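Rubisco operon transcriptional regulator (Synechocystis sp., PDB 5Y2W) is a LysR-type transcriptional regulator, probably a global repressor linking carbon and nitrogen metabolism, whose regulatory domain binds 2-phosphoglycolate, probably as a metabolic signal. Local coordinates at residues Ala21-Pro26 and Ser142-Lys147; His53-Asn58 and Ala190-Lys195; Glu59-Ile64 and Val199-Phe204; Arg90-Ala95 and Asn106-Ile111. All coordinates share one frame; numbering follows the deposited sequence.

Contact 1. Residues Ala21-Pro26 and Ser142-Lys147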
loop_
_atom_site.group_PDB
_atom_site.type_symbol
_atom_site.label_atom_id
_atom_site.label_comp_id
_atom_site.label_asym_id
_atom_site.label_seq_id
_atom_site.Cartn_x
_atom_site.Cartn_y
_atom_site.Cartn_z
ATOM N N ALA A 21 -5.251 6.001 4.955
ATOM C CA ALA A 21 -6.625 6.305 4.516
ATOM C C ALA A 21 -7.053 5.542 3.281
ATOM O O ALA A 21 -8.127 5.798 2.775
ATOM C CB ALA A 21 -6.743 7.800 4.250
ATOM N N LYS A 22 -6.235 4.583 2.830
ATOM C CA LYS A 22 -6.459 3.861 1.600
ATOM C C LYS A 22 -7.604 2.860 1.704
ATOM O O LYS A 22 -8.065 2.356 0.714
ATOM C CB LYS A 22 -5.179 3.115 1.182
ATOM C CG LYS A 22 -4.777 2.075 2.216
ATOM C CD LYS A 22 -3.751 1.109 1.752
ATOM C CE LYS A 22 -2.569 1.883 1.329
ATOM N NZ LYS A 22 -1.565 0.872 1.045
ATOM N N TYR A 23 -8.039 2.512 2.900
ATOM C CA TYR A 23 -9.190 1.590 2.991
ATOM C C TYR A 23 -10.496 2.369 3.137
ATOM O O TYR A 23 -11.470 2.104 2.440
ATOM C CB TYR A 23 -9.048 0.648 4.182
ATOM C CG TYR A 23 -7.849 -0.262 4.118
ATOM C CD1 TYR A 23 -7.900 -1.469 3.393
ATOM C CD2 TYR A 23 -6.693 0.036 4.830
ATOM C CE1 TYR A 23 -6.802 -2.335 3.353
ATOM C CE2 TYR A 23 -5.595 -0.814 4.804
ATOM C CZ TYR A 23 -5.652 -2.000 4.062
ATOM O OH TYR A 23 -4.543 -2.828 4.038
ATOM N N PHE A 24 -10.467 3.345 4.047
ATOM C CA PHE A 24 -11.618 4.171 4.393
ATOM C C PHE A 24 -12.156 4.973 3.243
ATOM O O PHE A 24 -13.335 4.944 2.940
ATOM C CB PHE A 24 -11.209 5.156 5.443
ATOM C CG PHE A 24 -12.350 5.940 5.974
ATOM C CD1 PHE A 24 -13.260 5.336 6.798
ATOM C CD2 PHE A 24 -12.499 7.254 5.653
ATOM C CE1 PHE A 24 -14.323 6.037 7.298
ATOM C CE2 PHE A 24 -13.562 7.972 6.140
ATOM C CZ PHE A 24 -14.474 7.363 6.978
ATOM N N ILE A 25 -11.290 5.696 2.571
ATOM C CA ILE A 25 -11.757 6.605 1.593
ATOM C C ILE A 25 -12.400 5.877 0.440
ATOM O O ILE A 25 -13.520 6.222 0.055
ATOM C CB ILE A 25 -10.626 7.539 1.149
ATOM C CG1 ILE A 25 -10.277 8.473 2.290
ATOM C CG2 ILE A 25 -10.987 8.280 -0.123
ATOM C CD1 ILE A 25 -11.373 9.471 2.658
ATOM N N PRO A 26 -11.736 4.844 -0.097
ATOM C CA PRO A 26 -12.401 4.080 -1.137
ATOM C C PRO A 26 -13.742 3.572 -0.749
ATOM O O PRO A 26 -14.616 3.529 -1.579
ATOM C CB PRO A 26 -11.467 2.895 -1.340
ATOM C CG PRO A 26 -10.133 3.571 -1.175
ATOM C CD PRO A 26 -10.344 4.412 0.053
ATOM N N SER A 142 5.845 0.652 3.809
ATOM C CA SER A 142 4.441 0.344 3.599
ATOM C C SER A 142 3.907 -0.128 4.907
ATOM O O SER A 142 4.578 -0.901 5.598
ATOM C CB SER A 142 4.326 -0.787 2.588
ATOM O OG SER A 142 3.163 -1.562 2.764
ATOM N N ASN A 143 2.732 0.348 5.297
ATOM C CA ASN A 143 2.042 -0.211 6.466
ATOM C C ASN A 143 1.796 -1.710 6.374
ATOM O O ASN A 143 1.833 -2.417 7.393
ATOM C CB ASN A 143 0.737 0.523 6.752
ATOM C CG ASN A 143 0.949 2.021 6.973
ATOM O OD1 ASN A 143 1.617 2.462 7.924
ATOM N ND2 ASN A 143 0.393 2.814 6.071
ATOM N N GLU A 144 1.514 -2.212 5.187
ATOM C CA GLU A 144 1.139 -3.618 5.072
ATOM C C GLU A 144 2.427 -4.401 5.277
ATOM O O GLU A 144 2.435 -5.380 5.938
ATOM C CB GLU A 144 0.568 -3.976 3.700
ATOM C CG GLU A 144 -0.157 -2.830 3.017
ATOM C CD GLU A 144 -1.420 -2.550 3.760
ATOM O OE1 GLU A 144 -2.072 -3.596 4.026
ATOM O OE2 GLU A 144 -1.728 -1.352 4.115
ATOM N N ALA A 145 3.522 -3.926 4.699
ATOM C CA ALA A 145 4.843 -4.593 4.853
ATOM C C ALA A 145 5.183 -4.725 6.319
ATOM O O ALA A 145 5.612 -5.779 6.725
ATOM C CB ALA A 145 5.914 -3.790 4.153
ATOM N N ILE A 146 4.938 -3.648 7.100
ATOM C CA ILE A 146 5.205 -3.661 8.476
ATOM C C ILE A 146 4.314 -4.631 9.221
ATOM O O ILE A 146 4.796 -5.369 10.084
ATOM C CB ILE A 146 5.102 -2.267 9.121
ATOM C CG1 ILE A 146 6.190 -1.374 8.586
ATOM C CG2 ILE A 146 5.267 -2.410 10.617
ATOM C CD1 ILE A 146 6.157 0.053 9.070
ATOM N N LYS A 147 3.037 -4.706 8.898
ATOM C CA LYS A 147 2.185 -5.719 9.573
ATOM C C LYS A 147 2.666 -7.163 9.293
ATOM O O LYS A 147 2.635 -8.027 10.176
ATOM C CB LYS A 147 0.753 -5.617 9.126
ATOM C CG LYS A 147 0.090 -4.342 9.648
ATOM C CD LYS A 147 -1.403 -4.350 9.394
ATOM C CE LYS A 147 -1.783 -4.125 7.934
ATOM N NZ LYS A 147 -3.224 -4.461 7.812
#

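Contact 2. Residues His53-Asn58 and Ala190-Lys195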
loop_
_atom_site.group_PDB
_atom_site.type_symbol
_atom_site.label_atom_id
_atom_site.label_comp_id
_atom_site.label_asym_id
_atom_site.label_seq_id
_atom_site.Cartn_x
_atom_site.Cartn_y
_atom_site.Cartn_z
ATOM N N HIS A 53 4.745 17.564 -1.926
ATOM C CA HIS A 53 5.144 17.846 -3.300
ATOM C C HIS A 53 3.918 17.924 -4.143
ATOM O O HIS A 53 3.786 18.772 -5.004
ATOM C CB HIS A 53 6.052 16.753 -3.895
ATOM C CG HIS A 53 7.377 16.630 -3.215
ATOM N ND1 HIS A 53 8.212 17.712 -3.012
ATOM C CD2 HIS A 53 8.021 15.554 -2.700
ATOM C CE1 HIS A 53 9.311 17.310 -2.394
ATOM N NE2 HIS A 53 9.219 16.007 -2.189
ATOM N N ARG A 54 2.988 17.020 -3.937
ATOM C CA ARG A 54 1.807 17.127 -4.757
ATOM C C ARG A 54 1.163 18.491 -4.552
ATOM O O ARG A 54 0.830 19.180 -5.518
ATOM C CB ARG A 54 0.864 15.977 -4.526
ATOM C CG ARG A 54 1.439 14.652 -5.054
ATOM C CD ARG A 54 0.372 13.597 -4.902
ATOM N NE ARG A 54 -0.748 13.733 -5.834
ATOM C CZ ARG A 54 -0.737 13.296 -7.111
ATOM N NH1 ARG A 54 -1.806 13.439 -7.881
ATOM N NH2 ARG A 54 0.320 12.701 -7.630
ATOM N N MET A 55 1.074 18.913 -3.302
ATOM C CA MET A 55 0.483 20.200 -2.972
ATOM C C MET A 55 1.269 21.346 -3.578
ATOM O O MET A 55 0.681 22.327 -4.012
ATOM C CB MET A 55 0.419 20.405 -1.452
ATOM C CG MET A 55 -0.640 19.590 -0.670
ATOM S SD MET A 55 -0.231 19.612 1.114
ATOM C CE MET A 55 -1.745 18.918 1.735
ATOM N N GLN A 56 2.592 21.234 -3.583
ATOM C CA GLN A 56 3.465 22.278 -4.130
ATOM C C GLN A 56 3.313 22.460 -5.622
ATOM O O GLN A 56 3.562 23.541 -6.127
ATOM C CB GLN A 56 4.924 21.968 -3.892
ATOM C CG GLN A 56 5.318 22.007 -2.442
ATOM C CD GLN A 56 6.685 22.605 -2.239
ATOM O OE1 GLN A 56 6.929 23.743 -2.637
ATOM N NE2 GLN A 56 7.580 21.851 -1.597
ATOM N N ASN A 57 2.951 21.395 -6.314
ATOM C CA ASN A 57 2.648 21.443 -7.748
ATOM C C ASN A 57 1.147 21.486 -7.981
ATOM O O ASN A 57 0.690 21.189 -9.074
ATOM C CB ASN A 57 3.183 20.206 -8.456
ATOM C CG ASN A 57 4.587 19.900 -8.089
ATOM O OD1 ASN A 57 5.264 20.709 -7.489
ATOM N ND2 ASN A 57 5.041 18.711 -8.443
ATOM N N ASN A 58 0.380 21.817 -6.945
ATOM C CA ASN A 58 -1.089 21.919 -7.051
ATOM C C ASN A 58 -1.806 20.781 -7.800
ATOM O O ASN A 58 -2.717 21.040 -8.589
ATOM C CB ASN A 58 -1.427 23.252 -7.706
ATOM C CG ASN A 58 -2.922 23.460 -7.866
ATOM O OD1 ASN A 58 -3.722 23.164 -6.980
ATOM N ND2 ASN A 58 -3.298 23.934 -9.015
ATOM N N ALA A 190 -8.119 18.798 3.309
ATOM C CA ALA A 190 -7.419 20.022 3.087
ATOM C C ALA A 190 -7.467 20.371 1.606
ATOM O O ALA A 190 -7.665 19.492 0.773
ATOM C CB ALA A 190 -5.970 19.896 3.551
ATOM N N ASN A 191 -7.333 21.665 1.332
ATOM C CA ASN A 191 -7.104 22.205 -0.001
ATOM C C ASN A 191 -6.194 23.423 0.107
ATOM O O ASN A 191 -6.034 24.010 1.195
ATOM C CB ASN A 191 -8.409 22.609 -0.643
ATOM C CG ASN A 191 -9.111 23.717 0.123
ATOM O OD1 ASN A 191 -8.964 24.885 -0.192
ATOM N ND2 ASN A 191 -9.881 23.352 1.112
ATOM N N LEU A 192 -5.539 23.756 -0.992
ATOM C CA LEU A 192 -4.619 24.918 -1.033
ATOM C C LEU A 192 -5.408 26.154 -0.562
ATOM O O LEU A 192 -6.562 26.345 -0.981
ATOM C CB LEU A 192 -4.027 25.108 -2.452
ATOM C CG LEU A 192 -3.056 24.004 -2.986
ATOM C CD1 LEU A 192 -2.329 24.352 -4.279
ATOM C CD2 LEU A 192 -2.002 23.613 -1.955
ATOM N N ALA A 193 -4.839 26.930 0.364
ATOM C CA ALA A 193 -5.604 28.048 0.964
ATOM C C ALA A 193 -6.046 29.022 -0.137
ATOM O O ALA A 193 -5.249 29.346 -1.031
ATOM C CB ALA A 193 -4.769 28.777 2.008
ATOM N N GLY A 194 -7.312 29.435 -0.105
ATOM C CA GLY A 194 -7.796 30.446 -1.043
ATOM C C GLY A 194 -8.193 29.898 -2.408
ATOM O O GLY A 194 -8.973 30.543 -3.139
ATOM N N LYS A 195 -7.645 28.729 -2.761
ATOM C CA LYS A 195 -8.096 27.955 -3.919
ATOM C C LYS A 195 -9.636 27.903 -4.045
ATOM O O LYS A 195 -10.356 27.396 -3.170
ATOM C CB LYS A 195 -7.544 26.523 -3.814
ATOM C CG LYS A 195 -7.926 25.553 -4.929
ATOM C CD LYS A 195 -7.745 24.101 -4.459
ATOM C CE LYS A 195 -7.998 23.068 -5.561
ATOM N NZ LYS A 195 -7.150 23.290 -6.781
#

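Contact 3. Residues Glu59-Ile64 and Val199-Phe204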
loop_
_atom_site.group_PDB
_atom_site.type_symbol
_atom_site.label_atom_id
_atom_site.label_comp_id
_atom_site.label_asym_id
_atom_site.label_seq_id
_atom_site.Cartn_x
_atom_site.Cartn_y
_atom_site.Cartn_z
ATOM N N GLU A 59 -1.430 19.523 -7.533
ATOM C CA GLU A 59 -1.857 18.399 -8.399
ATOM C C GLU A 59 -3.302 17.933 -8.220
ATOM O O GLU A 59 -3.926 17.404 -9.137
ATOM C CB GLU A 59 -0.876 17.231 -8.286
ATOM C CG GLU A 59 0.522 17.614 -8.757
ATOM C CD GLU A 59 1.460 16.427 -8.853
ATOM O OE1 GLU A 59 1.125 15.491 -9.596
ATOM O OE2 GLU A 59 2.526 16.416 -8.193
ATOM N N ASP A 60 -3.877 18.184 -7.056
ATOM C CA ASP A 60 -5.162 17.580 -6.728
ATOM C C ASP A 60 -6.145 18.615 -6.244
ATOM O O ASP A 60 -5.776 19.737 -5.878
ATOM C CB ASP A 60 -4.933 16.523 -5.617
ATOM C CG ASP A 60 -3.908 15.461 -6.030
ATOM O OD1 ASP A 60 -4.274 14.630 -6.870
ATOM O OD2 ASP A 60 -2.742 15.502 -5.571
ATOM N N ASP A 61 -7.394 18.195 -6.203
ATOM C CA ASP A 61 -8.458 18.968 -5.620
ATOM C C ASP A 61 -8.390 18.988 -4.096
ATOM O O ASP A 61 -8.424 20.044 -3.463
ATOM C CB ASP A 61 -9.775 18.345 -6.074
ATOM C CG ASP A 61 -9.943 18.426 -7.582
ATOM O OD1 ASP A 61 -9.741 19.535 -8.115
ATOM O OD2 ASP A 61 -10.207 17.402 -8.244
ATOM N N LEU A 62 -8.284 17.794 -3.514
ATOM C CA LEU A 62 -8.242 17.647 -2.080
ATOM C C LEU A 62 -7.158 16.676 -1.605
ATOM O O LEU A 62 -6.752 15.747 -2.311
ATOM C CB LEU A 62 -9.598 17.193 -1.575
ATOM C CG LEU A 62 -10.775 18.171 -1.692
ATOM C CD1 LEU A 62 -12.060 17.411 -1.337
ATOM C CD2 LEU A 62 -10.617 19.437 -0.827
ATOM N N TYR A 63 -6.727 16.917 -0.374
ATOM C CA TYR A 63 -5.674 16.177 0.242
ATOM C C TYR A 63 -6.182 15.725 1.604
ATOM O O TYR A 63 -6.815 16.483 2.354
ATOM C CB TYR A 63 -4.454 17.058 0.386
ATOM C CG TYR A 63 -3.960 17.663 -0.928
ATOM C CD1 TYR A 63 -4.458 18.896 -1.396
ATOM C CD2 TYR A 63 -3.001 17.011 -1.702
ATOM C CE1 TYR A 63 -4.032 19.422 -2.607
ATOM C CE2 TYR A 63 -2.555 17.552 -2.893
ATOM C CZ TYR A 63 -3.093 18.746 -3.347
ATOM O OH TYR A 63 -2.634 19.287 -4.503
ATOM N N ILE A 64 -5.898 14.473 1.924
ATOM C CA ILE A 64 -6.095 13.971 3.273
ATOM C C ILE A 64 -4.758 13.691 3.956
ATOM O O ILE A 64 -3.883 12.898 3.490
ATOM C CB ILE A 64 -6.991 12.764 3.222
ATOM C CG1 ILE A 64 -8.301 13.233 2.570
ATOM C CG2 ILE A 64 -7.161 12.150 4.620
ATOM C CD1 ILE A 64 -9.535 12.436 2.924
ATOM N N VAL A 199 -17.127 22.618 -8.121
ATOM C CA VAL A 199 -18.421 22.195 -7.568
ATOM C C VAL A 199 -18.408 20.710 -7.239
ATOM O O VAL A 199 -19.057 20.281 -6.296
ATOM C CB VAL A 199 -19.580 22.546 -8.567
ATOM C CG1 VAL A 199 -19.291 22.026 -9.983
ATOM C CG2 VAL A 199 -20.940 22.058 -8.051
ATOM N N ILE A 200 -17.667 19.924 -8.030
ATOM C CA ILE A 200 -17.518 18.474 -7.779
ATOM C C ILE A 200 -16.774 18.280 -6.447
ATOM O O ILE A 200 -17.276 17.632 -5.520
ATOM C CB ILE A 200 -16.698 17.767 -8.879
ATOM C CG1 ILE A 200 -17.230 18.070 -10.280
ATOM C CG2 ILE A 200 -16.701 16.269 -8.627
ATOM C CD1 ILE A 200 -16.121 18.373 -11.285
ATOM N N THR A 201 -15.586 18.891 -6.380
ATOM C CA THR A 201 -14.771 18.990 -5.178
ATOM C C THR A 201 -15.559 19.488 -3.966
ATOM O O THR A 201 -15.514 18.886 -2.871
ATOM C CB THR A 201 -13.613 19.965 -5.410
ATOM O OG1 THR A 201 -12.875 19.555 -6.561
ATOM C CG2 THR A 201 -12.685 20.006 -4.186
ATOM N N GLN A 202 -16.288 20.588 -4.142
ATOM C CA GLN A 202 -17.072 21.122 -3.028
ATOM C C GLN A 202 -18.124 20.096 -2.630
ATOM O O GLN A 202 -18.451 19.941 -1.443
ATOM C CB GLN A 202 -17.735 22.468 -3.386
ATOM C CG GLN A 202 -18.526 23.080 -2.233
ATOM C CD GLN A 202 -17.609 23.546 -1.117
ATOM O OE1 GLN A 202 -16.614 24.211 -1.369
ATOM N NE2 GLN A 202 -17.927 23.182 0.110
ATOM N N THR A 203 -18.674 19.392 -3.607
ATOM C CA THR A 203 -19.774 18.431 -3.282
ATOM C C THR A 203 -19.203 17.264 -2.448
ATOM O O THR A 203 -19.833 16.778 -1.518
ATOM C CB THR A 203 -20.443 17.848 -4.554
ATOM O OG1 THR A 203 -20.716 18.899 -5.497
ATOM C CG2 THR A 203 -21.705 17.098 -4.221
ATOM N N PHE A 204 -17.995 16.821 -2.796
ATOM C CA PHE A 204 -17.396 15.665 -2.121
ATOM C C PHE A 204 -17.085 16.020 -0.673
ATOM O O PHE A 204 -17.376 15.242 0.244
ATOM C CB PHE A 204 -16.110 15.153 -2.821
ATOM C CG PHE A 204 -15.470 14.013 -2.066
ATOM C CD1 PHE A 204 -16.098 12.772 -2.007
ATOM C CD2 PHE A 204 -14.321 14.207 -1.312
ATOM C CE1 PHE A 204 -15.561 11.737 -1.264
ATOM C CE2 PHE A 204 -13.780 13.162 -0.561
ATOM C CZ PHE A 204 -14.406 11.930 -0.545
HETATM O O HOH W 1 -11.363 22.099 -6.906
#

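Contact 4. Residues Arg90-Ala95 and Asn106-Ile111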
loop_
_atom_site.group_PDB
_atom_site.type_symbol
_atom_site.label_atom_id
_atom_site.label_comp_id
_atom_site.label_asym_id
_atom_site.label_seq_id
_atom_site.Cartn_x
_atom_site.Cartn_y
_atom_site.Cartn_z
ATOM N N ARG A 90 1.066 -11.317 18.974
ATOM C CA ARG A 90 0.346 -11.733 20.173
ATOM C C ARG A 90 1.176 -12.616 21.145
ATOM O O ARG A 90 0.801 -12.782 22.268
ATOM C CB ARG A 90 -0.951 -12.463 19.751
ATOM C CG ARG A 90 -0.705 -13.797 19.041
ATOM C CD ARG A 90 -1.930 -14.341 18.308
ATOM N NE ARG A 90 -3.014 -14.717 19.211
ATOM C CZ ARG A 90 -4.246 -15.058 18.829
ATOM N NH1 ARG A 90 -5.146 -15.379 19.748
ATOM N NH2 ARG A 90 -4.591 -15.077 17.538
ATOM N N ASP A 91 2.320 -13.148 20.731
ATOM C CA ASP A 91 3.179 -13.916 21.646
ATOM C C ASP A 91 4.178 -12.954 22.307
ATOM O O ASP A 91 5.044 -13.353 23.096
ATOM C CB ASP A 91 3.903 -15.044 20.878
ATOM C CG ASP A 91 4.726 -14.522 19.683
ATOM O OD1 ASP A 91 4.550 -13.357 19.178
ATOM O OD2 ASP A 91 5.562 -15.308 19.221
ATOM N N HIS A 92 4.062 -11.670 22.025
ATOM C CA HIS A 92 4.992 -10.759 22.637
ATOM C C HIS A 92 4.763 -10.855 24.134
ATOM O O HIS A 92 3.637 -10.958 24.560
ATOM C CB HIS A 92 4.764 -9.353 22.129
ATOM C CG HIS A 92 5.843 -8.403 22.478
ATOM N ND1 HIS A 92 5.896 -7.761 23.691
ATOM C CD2 HIS A 92 6.883 -7.926 21.753
ATOM C CE1 HIS A 92 6.939 -6.945 23.713
ATOM N NE2 HIS A 92 7.545 -7.017 22.543
ATOM N N PRO A 93 5.835 -10.777 24.934
ATOM C CA PRO A 93 5.728 -10.888 26.423
ATOM C C PRO A 93 4.863 -9.857 27.118
ATOM O O PRO A 93 4.386 -10.084 28.244
ATOM C CB PRO A 93 7.196 -10.722 26.891
ATOM C CG PRO A 93 8.011 -11.150 25.713
ATOM C CD PRO A 93 7.245 -10.770 24.485
ATOM N N LEU A 94 4.693 -8.704 26.463
ATOM C CA LEU A 94 3.842 -7.643 26.971
ATOM C C LEU A 94 2.480 -7.645 26.353
ATOM O O LEU A 94 1.625 -6.819 26.706
ATOM C CB LEU A 94 4.460 -6.293 26.760
ATOM C CG LEU A 94 5.847 -6.134 27.321
ATOM C CD1 LEU A 94 6.345 -4.776 26.849
ATOM C CD2 LEU A 94 5.850 -6.291 28.842
ATOM N N ALA A 95 2.224 -8.609 25.486
ATOM C CA ALA A 95 0.909 -8.670 24.911
ATOM C C ALA A 95 -0.028 -8.948 26.048
ATOM O O ALA A 95 0.223 -9.851 26.878
ATOM C CB ALA A 95 0.818 -9.780 23.891
ATOM N N ASN A 106 12.386 0.570 25.297
ATOM C CA ASN A 106 13.802 0.733 25.117
ATOM C C ASN A 106 14.483 -0.534 24.630
ATOM O O ASN A 106 14.344 -1.573 25.242
ATOM C CB ASN A 106 14.405 1.112 26.457
ATOM C CG ASN A 106 14.311 2.583 26.700
ATOM O OD1 ASN A 106 14.784 3.362 25.893
ATOM N ND2 ASN A 106 13.690 2.967 27.790
ATOM N N ASP A 107 15.204 -0.433 23.535
ATOM C CA ASP A 107 15.904 -1.570 22.946
ATOM C C ASP A 107 15.029 -2.671 22.375
ATOM O O ASP A 107 15.560 -3.665 21.916
ATOM C CB ASP A 107 16.952 -2.116 23.927
ATOM C CG ASP A 107 18.030 -1.110 24.180
ATOM O OD1 ASP A 107 18.835 -0.937 23.261
ATOM O OD2 ASP A 107 18.027 -0.429 25.233
ATOM N N GLU A 108 13.711 -2.483 22.359
ATOM C CA GLU A 108 12.843 -3.362 21.591
ATOM C C GLU A 108 13.135 -3.288 20.127
ATOM O O GLU A 108 13.485 -2.223 19.609
ATOM C CB GLU A 108 11.386 -2.974 21.747
ATOM C CG GLU A 108 10.782 -3.383 23.066
ATOM C CD GLU A 108 10.395 -4.864 23.145
ATOM O OE1 GLU A 108 10.007 -5.478 22.094
ATOM O OE2 GLU A 108 10.503 -5.411 24.280
ATOM N N ALA A 109 13.014 -4.442 19.451
ATOM C CA ALA A 109 13.194 -4.511 18.008
ATOM C C ALA A 109 11.974 -3.800 17.442
ATOM O O ALA A 109 10.815 -4.135 17.782
ATOM C CB ALA A 109 13.255 -5.949 17.495
ATOM N N PHE A 110 12.242 -2.811 16.605
ATOM C CA PHE A 110 11.221 -1.857 16.165
ATOM C C PHE A 110 11.365 -1.562 14.667
ATOM O O PHE A 110 12.416 -1.094 14.208
ATOM C CB PHE A 110 11.355 -0.575 16.949
ATOM C CG PHE A 110 10.186 0.348 16.801
ATOM C CD1 PHE A 110 10.068 1.155 15.684
ATOM C CD2 PHE A 110 9.218 0.403 17.773
ATOM C CE1 PHE A 110 8.973 1.996 15.531
ATOM C CE2 PHE A 110 8.125 1.230 17.646
ATOM C CZ PHE A 110 8.008 2.042 16.514
ATOM N N ILE A 111 10.295 -1.798 13.922
ATOM C CA ILE A 111 10.333 -1.629 12.497
ATOM C C ILE A 111 9.870 -0.256 12.178
ATOM O O ILE A 111 8.789 0.147 12.626
ATOM C CB ILE A 111 9.410 -2.651 11.818
ATOM C CG1 ILE A 111 9.799 -4.088 12.236
ATOM C CG2 ILE A 111 9.465 -2.477 10.302
ATOM C CD1 ILE A 111 8.633 -5.040 12.356
#

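Contact 1. Residues Ala21-Pro26 and Ser142-Lys147
Glu144 OE1 lies at the edge of the Tyr23 ring, in its plane, while the carboxylate as a whole is turned 56° against it. Tyr23 OH stands 2.6 Å from Glu144 OE1 and 3.2 Å from Glu144 OE2, so both carboxylate oxygens lie close around one phenol oxygen. This pair spans two lobes of the type 2 periplasmic-binding-protein fold that LysR regulatory domains share: Tyr23 belongs to the segment that leads from strand 11-18 toward helix 24-35 of one lobe, Glu144 to the first turn of helix 143-151 of the other. The two side chains come at each other from opposite directions. Lys22 reaches over beside Tyr23, bent at its third torsion, and its ammonium makes a long salt bridge, Lys22 NZ to Glu144 OE2 3.8 Å. CG of Lys22 sits between the backbone N and the carbonyl carbon (chi1 62°), which directs the chain toward the helix opposite. Lys147 NZ comes within 4.3 Å of Tyr23 OH, but it is tied up by the Thr163 carbonyl and by a salt bridge to Glu167. The second subunit packs here as well, its Glu144 against Lys22 and its Tyr23 against Glu144, so this inter-lobe patch also belongs to the dimer interface. One residue earlier, Asn143 hydrogen-bonds through its amide to the pocket residues Thr19 and Arg113. Ser142 caps the start of the Glu144 helix, its OG accepting a bond from Ala145 N at 3.1 Å and a weak one from Glu144 N at 3.0 Å.

Contact 2. Residues His53-Asn58 and Ala190-Lys195
Leu192 points its forked end at the last turn of helix 48-56, and the Asn58 side chain runs slantwise over one prong of that fork. The helix ends here in a Schellman motif with Asn58, at positive phi, as the C-prime residue: Glu59 N returns to Arg54 O, and Asn58 N bonds to Met55 O at 3.0 Å. Leu192 fits against this ending. Its CD1 and CD2 straddle the Met55 carbonyl, each 3.6 Å from Met55 O, and CD2 also lies 4.1 Å from Met55 CB in the apolar part of the contact. Beyond CG the extended Met55 chain leads away from Leu192, onto Tyr63, Val65 and Leu74 of the sheet. The arrangement seats the C-terminal end of the helix on the five-stranded sheet at the end of strand 186-192, next to the outermost strand 74-79. Asn58 closes the outer side. With its CG anti to the backbone N (chi1 180°), the amide swings over the leucine, and Asn58 OD1 comes to 3.3 Å from Leu192 CD1. Lys195 approaches the same oxygen from the far side of a type II turn that runs from Leu192 to Lys195 and has Gly194 at the positive-phi corner. That turn folds the chain back and brings the lysine round alongside Leu192. Its long side chain, stretched as far as CE and bent only at the last torsion, makes one weak bond on the solvent side: Lys195 NZ to Asn58 OD1, 3.4 Å.

Contact 3. Residues Glu59-Ile64 and Val199-Phe204
Leu62 and Thr201 form the tight part of this contact: Leu62 CG rests 3.6 Å from Thr201 CG2, and CG and both methyls of the leucine lie within 4.0 Å of Thr201 CG2. One turn further along the helix, Leu62 CD1 touches the edge of the Phe204 ring, in its plane, 3.9 Å from Phe204 CD2. The ring is also met by Phe32, edge to face, and by Leu13 and Leu29. Such packing is that of an α/β sandwich: helix 199-211, next in the chain after strand 186-192, covers the same face of the five-stranded sheet as helix 24-35, while Tyr63 turns to the other face and helix 48-56. The polar side is looser. Thr201 divides the two roles between its branches, since with OG1 anti to the carbonyl carbon (chi1 -55°) the methyl is left for Leu62 and the hydroxyl for Asp61. Thr201 OG1 lies 3.3 Å from Asp61 CG, but no direct hydrogen bond forms, as the angle to OD1 is poor. A water joins them instead, 3.0 Å from Thr201 OG1 and donating to Asp61 OD1 at 3.3 Å. The other carboxylate oxygen, Asp61 OD2, accepts from the backbone N of Arg14 in the adjacent strand.

Contact 4. Residues Arg90-Ala95 and Asn106-Ile111
His92 NE2 donates to Glu108 OE1 across 2.9 Å, nearly straight at 170°, and this single bond carries the contact. On the histidine side the geometry is regular, with the oxygen in the imidazole plane at the ring edge. From the glutamate it is less so: the donor comes in from above the carboxylate plane, 44° out of it, and the two flat groups are not coplanar. The side chains approach from opposite directions, Glu108 bent at its second torsion; with CG anti to the backbone N (chi1 -168°) the His92 ring is carried out toward Glu108. The second ring nitrogen is used too. His92 ND1 accepts from Leu94 N at 3.2 Å, inside a type I turn whose closing bond is Ala95 N to His92 O, 2.9 Å. Pro93 CD lies over one face of the ring, 3.3 Å above the plane toward the rim, and together with the Leu94 N bond to ND1 it should restrict the ring's rotation. Both segments belong to the long irregular connection between strand 81-89 and helix 118-129, and the pair ties the start of this connection to a point further along it at the lobe surface, with Glu108 also backbone hydrogen-bonded with Arg135. A crystal neighbour also touches Glu108. With ND1 accepting and NE2 donating, the ring is consistent with a neutral imidazole protonated on NE2, while the nearby carboxylate would tend to polarise that N-H and may raise the pKa of the histidine.

Contacts 2 and 3 are neighbours, with centres 11 Å apart, joined by a salt bridge from Arg54 NE to Asp60 OD2 and by the pairing of strands 186-192 and 62-65 in one sheet. Contact 1 touches contact 3 through Ile25 and Ile64, and contact 4, about 22 Å away between centres, through Ile146 and Ile111; it thus stands between the two lobes. Contact 4 is at the far end, about 39 Å and about 41 Å from contacts 2 and 3 between centres. The bound 2-phosphoglycolate lies about 8 Å from the side chain of Lys22 in contact 1 and about 11 Å from that of Met55 in contact 2.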